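Local coordinates for outer membrane protein Omp121 (Bacteroides thetaiotaomicron, PDB 5FQ8) that probably acts as a TonB-dependent transporter, carrying substrates across the outer membrane through a plugged beta-barrel, at residues L907-L912 / Y934-F939. Numbering follows the deposited sequence.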
# COMPACT_ATOMS: atom_id res chain seq x y z
N LEU B 907 35.40 25.99 -14.94
CA LEU B 907 36.14 25.12 -15.84
C LEU B 907 35.26 23.92 -16.16
O LEU B 907 35.32 22.88 -15.49
CB LEU B 907 37.47 24.70 -15.22
CG LEU B 907 38.37 23.87 -16.14
CD1 LEU B 907 38.45 24.48 -17.52
CD2 LEU B 907 39.76 23.74 -15.56
N ARG B 908 34.42 24.06 -17.19
CA ARG B 908 33.41 23.05 -17.49
C ARG B 908 34.04 21.71 -17.85
O ARG B 908 33.76 20.70 -17.22
CB ARG B 908 32.54 23.56 -18.63
CG ARG B 908 31.29 22.78 -18.88
CD ARG B 908 30.10 23.39 -18.18
NE ARG B 908 29.86 22.72 -16.92
CZ ARG B 908 28.92 23.05 -16.06
NH1 ARG B 908 28.11 24.06 -16.32
NH2 ARG B 908 28.81 22.37 -14.94
N SER B 909 34.92 21.69 -18.85
CA SER B 909 35.54 20.46 -19.31
C SER B 909 36.94 20.70 -19.84
O SER B 909 37.25 21.78 -20.34
CB SER B 909 34.71 19.81 -20.41
OG SER B 909 34.65 20.66 -21.54
N VAL B 910 37.78 19.68 -19.74
CA VAL B 910 39.08 19.64 -20.41
C VAL B 910 39.29 18.25 -20.98
O VAL B 910 39.23 17.26 -20.25
CB VAL B 910 40.23 20.00 -19.44
CG1 VAL B 910 41.56 19.80 -20.12
CG2 VAL B 910 40.10 21.41 -18.97
N VAL B 911 39.56 18.16 -22.28
CA VAL B 911 39.74 16.88 -22.97
C VAL B 911 41.10 16.84 -23.66
O VAL B 911 41.38 17.65 -24.54
CB VAL B 911 38.63 16.62 -23.99
CG1 VAL B 911 38.67 15.18 -24.40
CG2 VAL B 911 37.30 16.95 -23.41
N LEU B 912 41.94 15.87 -23.29
CA LEU B 912 43.24 15.65 -23.91
C LEU B 912 43.18 14.36 -24.71
O LEU B 912 43.13 13.27 -24.13
CB LEU B 912 44.35 15.60 -22.86
CG LEU B 912 45.75 15.31 -23.39
CD1 LEU B 912 46.07 16.32 -24.42
CD2 LEU B 912 46.79 15.34 -22.32
N TYR B 934 40.34 13.08 -19.73
CA TYR B 934 39.39 14.17 -19.66
C TYR B 934 39.10 14.49 -18.21
O TYR B 934 39.47 13.76 -17.29
CB TYR B 934 38.11 13.85 -20.41
CG TYR B 934 37.37 12.66 -19.88
CD1 TYR B 934 37.85 11.37 -20.08
CD2 TYR B 934 36.18 12.81 -19.21
CE1 TYR B 934 37.18 10.28 -19.60
CE2 TYR B 934 35.51 11.74 -18.73
CZ TYR B 934 36.00 10.47 -18.93
OH TYR B 934 35.30 9.38 -18.44
N GLY B 935 38.43 15.63 -18.02
CA GLY B 935 37.98 16.10 -16.73
C GLY B 935 36.81 17.04 -16.91
O GLY B 935 36.84 17.89 -17.80
N ASN B 936 35.77 16.90 -16.11
CA ASN B 936 34.62 17.78 -16.23
C ASN B 936 34.25 18.33 -14.87
O ASN B 936 34.55 17.72 -13.84
CB ASN B 936 33.45 17.04 -16.85
CG ASN B 936 33.78 16.51 -18.21
OD1 ASN B 936 34.56 17.10 -18.94
ND2 ASN B 936 33.21 15.37 -18.56
N ASN B 937 33.60 19.49 -14.88
CA ASN B 937 33.19 20.17 -13.65
C ASN B 937 34.38 20.25 -12.70
O ASN B 937 34.36 19.75 -11.58
CB ASN B 937 32.00 19.44 -13.02
CG ASN B 937 31.25 20.26 -11.97
OD1 ASN B 937 30.98 21.45 -12.15
ND2 ASN B 937 30.90 19.62 -10.87
N LEU B 938 35.45 20.88 -13.19
CA LEU B 938 36.76 20.74 -12.57
C LEU B 938 37.03 21.79 -11.50
O LEU B 938 37.65 21.48 -10.49
CB LEU B 938 37.85 20.80 -13.63
CG LEU B 938 38.10 19.48 -14.35
CD1 LEU B 938 39.31 19.59 -15.23
CD2 LEU B 938 38.29 18.39 -13.32
N PHE B 939 36.57 23.01 -11.71
CA PHE B 939 36.82 24.05 -10.72
C PHE B 939 35.74 25.11 -10.90
O PHE B 939 35.36 25.42 -12.02
CB PHE B 939 38.21 24.65 -10.91
CG PHE B 939 38.76 25.31 -9.69
CD1 PHE B 939 38.37 26.60 -9.36
CD2 PHE B 939 39.66 24.65 -8.88
CE1 PHE B 939 38.87 27.23 -8.24
CE2 PHE B 939 40.17 25.27 -7.75
CZ PHE B 939 39.77 26.56 -7.43
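With chi1 at -175°, L907 swings its CG away from its own N and lays CD2 against L938 CB, 4.0 Å away, while L938 keeps its CG beside its own N. They lie between neighbouring antiparallel strands of the TonB-dependent receptor beta-barrel, 899-915 and 928-941. V910 extends the apolar patch, its CG2 reaching 4.2 Å from L938 CD1; this face of L907, V910 and L938 probably looks toward the membrane, with a detergent molecule bound next to the L938 side chain. V910 and G935 form a hydrogen-bonded pair, V910 N to G935 O being 2.8 Å and G935 N to V910 O 2.9 Å, flanked by the non-hydrogen-bonded pairs S909/N936 and V911/Y934. Toward L907 this ladder breaks as the second chain turns a corner at N937. Two successive carbonyls, L907 O and R908 O, take the successive amides of L938 and N937, in antiparallel order; L938 N lies 3.1 Å from L907 O, and N937 N sits 25° from the carbonyl plane of R908. S909 and Y934 lie on the other face, which meets the plug: S909 OG makes a weak hydrogen bond to K67, and Y934 packs on R56 while its OH bonds Q184. Salt bridges to E952 and D822 engage the R908 guanidinium and S973 O takes N937 ND2, so the two polar ends, directed to other partners, only come near each other: their guanidinium and amide planes are 25° apart, with R908 NH2 3.7 Å from N937 OD1.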